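Yersinopine synthase (Yersinia pestis, PDB 6C4M) catalyses the NADPH-dependent reductive condensation of pyruvate with an amino acid-derived intermediate, the last step in making the metallophore yersinopine. Local coordinates at residues Ala232-Arg236 and His237-Thr241; Lys308-Leu311 and Asn312-Val316. All blocks are in the same frame, centred on the assembly; numbering follows the deposited sequence.

Interaction 1. Residues Ala232-Arg236 and His237-Thr241; sequences AVLAR and HHIDT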
loop_
_atom_site.group_PDB
_atom_site.type_symbol
_atom_site.label_atom_id
_atom_site.label_comp_id
_atom_site.label_asym_id
_atom_site.label_seq_id
_atom_site.Cartn_x
_atom_site.Cartn_y
_atom_site.Cartn_z
ATOM N N ALA A 232 -15.111 -1.145 36.729
ATOM C CA ALA A 232 -14.976 0.191 37.297
ATOM C C ALA A 232 -13.598 0.768 37.022
ATOM O O ALA A 232 -13.471 1.935 36.636
ATOM C CB ALA A 232 -15.254 0.159 38.803
ATOM N N VAL A 233 -12.554 -0.042 37.189
ATOM C CA VAL A 233 -11.185 0.428 36.958
ATOM C C VAL A 233 -11.012 0.889 35.508
ATOM O O VAL A 233 -10.428 1.941 35.238
ATOM C CB VAL A 233 -10.162 -0.673 37.300
ATOM C CG1 VAL A 233 -8.752 -0.213 36.894
ATOM C CG2 VAL A 233 -10.154 -1.020 38.761
ATOM N N LEU A 234 -11.490 0.097 34.555
ATOM C CA LEU A 234 -11.298 0.446 33.153
ATOM C C LEU A 234 -12.257 1.547 32.685
ATOM O O LEU A 234 -11.934 2.289 31.744
ATOM C CB LEU A 234 -11.458 -0.806 32.289
ATOM C CG LEU A 234 -10.453 -1.967 32.499
ATOM C CD1 LEU A 234 -10.425 -2.913 31.288
ATOM C CD2 LEU A 234 -9.051 -1.471 32.794
ATOM N N ALA A 235 -13.439 1.654 33.306
ATOM C CA ALA A 235 -14.427 2.660 32.914
ATOM C C ALA A 235 -13.936 4.085 33.137
ATOM O O ALA A 235 -14.447 5.014 32.503
ATOM C CB ALA A 235 -15.738 2.440 33.685
ATOM N N ARG A 236 -12.971 4.286 34.029
ATOM C CA ARG A 236 -12.393 5.610 34.229
ATOM C C ARG A 236 -11.717 6.152 32.970
ATOM O O ARG A 236 -11.507 7.365 32.864
ATOM C CB ARG A 236 -11.395 5.560 35.371
ATOM C CG ARG A 236 -11.119 6.898 36.007
ATOM C CD ARG A 236 -10.218 6.718 37.220
ATOM N NE ARG A 236 -8.844 6.408 36.837
ATOM C CZ ARG A 236 -7.844 7.286 36.820
ATOM N NH1 ARG A 236 -8.043 8.548 37.168
ATOM N NH2 ARG A 236 -6.629 6.902 36.458
ATOM N N HIS A 237 -11.359 5.281 32.027
ATOM C CA HIS A 237 -10.755 5.670 30.760
ATOM C C HIS A 237 -11.680 5.367 29.589
ATOM O O HIS A 237 -11.245 5.373 28.434
ATOM C CB HIS A 237 -9.400 4.978 30.583
ATOM C CG HIS A 237 -8.438 5.279 31.685
ATOM N ND1 HIS A 237 -7.986 6.556 31.947
ATOM C CD2 HIS A 237 -7.888 4.480 32.636
ATOM C CE1 HIS A 237 -7.172 6.526 32.991
ATOM N NE2 HIS A 237 -7.103 5.280 33.434
ATOM N N HIS A 238 -12.959 5.126 29.874
ATOM C CA HIS A 238 -13.976 4.917 28.852
ATOM C C HIS A 238 -13.724 3.649 28.068
ATOM O O HIS A 238 -14.142 3.525 26.922
ATOM C CB HIS A 238 -14.076 6.115 27.905
ATOM C CG HIS A 238 -14.329 7.404 28.620
ATOM N ND1 HIS A 238 -14.907 7.452 29.869
ATOM C CD2 HIS A 238 -14.056 8.686 28.282
ATOM C CE1 HIS A 238 -14.998 8.708 30.264
ATOM N NE2 HIS A 238 -14.486 9.477 29.321
ATOM N N ILE A 239 -13.050 2.699 28.697
ATOM C CA ILE A 239 -12.781 1.406 28.099
ATOM C C ILE A 239 -13.982 0.517 28.367
ATOM O O ILE A 239 -14.348 0.281 29.526
ATOM C CB ILE A 239 -11.494 0.794 28.681
ATOM C CG1 ILE A 239 -10.310 1.730 28.432
ATOM C CG2 ILE A 239 -11.246 -0.593 28.116
ATOM C CD1 ILE A 239 -9.159 1.472 29.390
ATOM N N ASP A 240 -14.572 -0.021 27.312
ATOM C CA ASP A 240 -15.652 -0.974 27.505
ATOM C C ASP A 240 -15.097 -2.337 27.876
ATOM O O ASP A 240 -14.038 -2.749 27.405
ATOM C CB ASP A 240 -16.501 -1.083 26.241
ATOM C CG ASP A 240 -17.295 0.183 25.982
ATOM O OD1 ASP A 240 -17.678 0.834 26.980
ATOM O OD2 ASP A 240 -17.508 0.526 24.804
ATOM N N THR A 241 -15.836 -3.041 28.719
ATOM C CA THR A 241 -15.498 -4.395 29.114
ATOM C C THR A 241 -16.599 -5.333 28.646
ATOM O O THR A 241 -17.784 -5.084 28.883
ATOM C CB THR A 241 -15.319 -4.486 30.624
ATOM O OG1 THR A 241 -16.452 -3.885 31.285
ATOM C CG2 THR A 241 -14.049 -3.757 31.015
#

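Interaction 2. Residues Lys308-Leu311 and Asn312-Val316; sequences KRLL and NRLGV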
loop_
_atom_site.group_PDB
_atom_site.type_symbol
_atom_site.label_atom_id
_atom_site.label_comp_id
_atom_site.label_asym_id
_atom_site.label_seq_id
_atom_site.Cartn_x
_atom_site.Cartn_y
_atom_site.Cartn_z
ATOM N N LYS A 308 -8.985 -21.079 14.220
ATOM C CA LYS A 308 -10.381 -21.499 14.182
ATOM C C LYS A 308 -10.498 -23.006 14.373
ATOM O O LYS A 308 -11.374 -23.482 15.118
ATOM C CB LYS A 308 -11.029 -21.078 12.873
ATOM C CG LYS A 308 -12.349 -21.752 12.550
ATOM C CD LYS A 308 -12.832 -21.173 11.206
ATOM C CE LYS A 308 -14.163 -21.722 10.786
ATOM N NZ LYS A 308 -14.129 -23.194 10.714
ATOM N N ARG A 309 -9.633 -23.771 13.700
ATOM C CA ARG A 309 -9.621 -25.222 13.873
ATOM C C ARG A 309 -9.364 -25.599 15.321
ATOM O O ARG A 309 -10.028 -26.486 15.865
ATOM C CB ARG A 309 -8.549 -25.867 12.992
ATOM C CG ARG A 309 -9.092 -26.889 12.003
ATOM C CD ARG A 309 -7.989 -27.527 11.091
ATOM N NE ARG A 309 -7.143 -26.535 10.408
ATOM C CZ ARG A 309 -7.529 -25.797 9.371
ATOM N NH1 ARG A 309 -8.756 -25.928 8.886
ATOM N NH2 ARG A 309 -6.691 -24.917 8.821
ATOM N N LEU A 310 -8.365 -24.963 15.944
ATOM C CA LEU A 310 -7.995 -25.312 17.310
ATOM C C LEU A 310 -9.076 -24.901 18.294
ATOM O O LEU A 310 -9.481 -25.693 19.151
ATOM C CB LEU A 310 -6.664 -24.649 17.681
ATOM C CG LEU A 310 -6.155 -24.893 19.101
ATOM C CD1 LEU A 310 -6.018 -26.374 19.370
ATOM C CD2 LEU A 310 -4.817 -24.190 19.328
ATOM N N LEU A 311 -9.522 -23.649 18.208
ATOM C CA LEU A 311 -10.592 -23.167 19.073
ATOM C C LEU A 311 -11.843 -24.027 18.942
ATOM O O LEU A 311 -12.416 -24.470 19.947
ATOM C CB LEU A 311 -10.896 -21.719 18.739
ATOM C CG LEU A 311 -9.822 -20.710 19.134
ATOM C CD1 LEU A 311 -10.121 -19.349 18.539
ATOM C CD2 LEU A 311 -9.755 -20.611 20.636
ATOM N N ASN A 312 -12.286 -24.272 17.707
ATOM C CA ASN A 312 -13.465 -25.106 17.507
ATOM C C ASN A 312 -13.310 -26.455 18.195
ATOM O O ASN A 312 -14.254 -26.957 18.813
ATOM C CB ASN A 312 -13.724 -25.301 16.021
ATOM C CG ASN A 312 -14.263 -24.042 15.346
ATOM O OD1 ASN A 312 -14.411 -22.997 15.972
ATOM N ND2 ASN A 312 -14.520 -24.136 14.069
ATOM N N ARG A 313 -12.124 -27.058 18.086
ATOM C CA ARG A 313 -11.859 -28.319 18.771
ATOM C C ARG A 313 -11.992 -28.159 20.270
ATOM O O ARG A 313 -12.456 -29.069 20.965
ATOM C CB ARG A 313 -10.452 -28.806 18.409
ATOM C CG ARG A 313 -10.047 -30.103 19.063
ATOM C CD ARG A 313 -10.761 -31.282 18.449
ATOM N NE ARG A 313 -10.129 -32.511 18.900
ATOM C CZ ARG A 313 -10.478 -33.187 19.990
ATOM N NH1 ARG A 313 -11.498 -32.784 20.740
ATOM N NH2 ARG A 313 -9.813 -34.288 20.315
ATOM N N LEU A 314 -11.560 -27.019 20.792
ATOM C CA LEU A 314 -11.679 -26.735 22.210
ATOM C C LEU A 314 -13.078 -26.301 22.617
ATOM O O LEU A 314 -13.288 -26.032 23.801
ATOM C CB LEU A 314 -10.669 -25.658 22.606
ATOM C CG LEU A 314 -9.232 -26.169 22.439
ATOM C CD1 LEU A 314 -8.274 -25.021 22.389
ATOM C CD2 LEU A 314 -8.867 -27.143 23.564
ATOM N N GLY A 315 -14.025 -26.228 21.679
ATOM C CA GLY A 315 -15.396 -25.854 21.989
ATOM C C GLY A 315 -15.668 -24.375 21.971
ATOM O O GLY A 315 -16.625 -23.917 22.611
ATOM N N VAL A 316 -14.865 -23.609 21.250
ATOM C CA VAL A 316 -14.933 -22.162 21.269
ATOM C C VAL A 316 -15.067 -21.678 19.834
ATOM O O VAL A 316 -14.429 -22.209 18.910
ATOM C CB VAL A 316 -13.700 -21.563 21.985
ATOM C CG1 VAL A 316 -13.695 -20.064 21.890
ATOM C CG2 VAL A 316 -13.707 -21.971 23.461
#

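Interaction 1. Residues Ala232-Arg236 and His237-Thr241
Leu-234 meets Ile-239 and Thr-241 on the buried side of the turn that follows helix 225-235. Its CB lies 3.9 Å from CB of Ile-239, while the CD1 branch reaches across to CG2 of Thr-241 at 3.7 Å. With OG1 of Thr-241 between the backbone N and the carbonyl carbon (chi1 50°), CG2 is left to face the leucine, and OG1 is hydrogen-bonded to OG1 of Thr-231. Tyr-169 and Ile-213 pack against the same leucine. In the backbone of the turn, Leu-234 O is gripped twice, by His-237 N at 3.1 Å and by Ile-239 N at 3.3 Å, the two donors approaching from opposite faces of the carbonyl plane. With His-238 N bonded to Ala-235 O at 3.0 Å and His-238 at positive phi, this is a Schellman motif, ending the helix of the beta-alpha-beta unit formed by strand 203-217, helix 225-235 and strand 240-243. Packing is looser towards solvent, where Ala-235 and the His-238 ring are exposed. Arg-236, partly exposed, runs alongside the buried His-237 ring, their planes 68° apart. OD1 of Asp-40 forms a salt bridge with NH2 of Arg-236 and a hydrogen bond with NE2 of His-237, whereas OG1 of Thr-83 is hydrogen-bonded to His-237 ND1.

Interaction 2. Residues Lys308-Leu311 and Asn312-Val316
Lys-308 and Asn-312 meet one turn apart near the C-terminal end of helix 294-313, where Lys-308 O accepts the backbone N of Asn-312 at 2.9 Å. The lysine chain leaves the helix with CG anti to its own N (chi1 165°) and stays extended until a bend at its last torsion; it crosses the asparagine side chain, and Glu-318 touches both residues. Arg-309 continues the helical hydrogen bonding, its O taking the N of Arg-313 at 3.1 Å. Its side chain turns away from the following turn: the guanidinium forms a salt bridge with Asp-306, and NE bonds to Val-423 O. With Leu-310 the contact moves to the buried side. Its O receives the N of Leu-314 at 3.0 Å, and its side chain lies alongside that of Leu-314, pointing the same way, with CG 3.9 Å from the CD1 branch of Leu-314. Leu-413 and Ala-417 of helix 401-419 pack on Leu-310. Leu-311 closes the turn: its O accepts Val-316 N at 2.9 Å, and the two side chains cross, CD2 of Leu-311 lying 4.2 Å from CG1 of Val-316. Leu-248 of helix 247-251 lies against Leu-311, Leu-314 and Val-316, joining this apolar face to a second helix. Gly-315 N bonds back to Asn-312 O, and at phi 87° Gly-315 takes the chain out of helical geometry, the glycine-ended Schellman motif that terminates helix 294-313.

How the interactions relate
Both contacts are helix ends at which the chain turns through a residue of positive phi, His-238 in interaction 1 and Gly-315 in interaction 2, but they serve different parts of the chain. Their centres are 30 Å apart and their nearest atoms about 16 Å, so they do not touch. Interaction 1 leads into a strand of the large mixed sheet and lies closer to the cofactor: the side chain of Ile-239 is about 12 Å from the bound NADP, and that of His-237 about 9 Å from the side chain of Thr-172, an NADP-binding residue. Interaction 2 comes later in the chain, within a helical region away from the known sites.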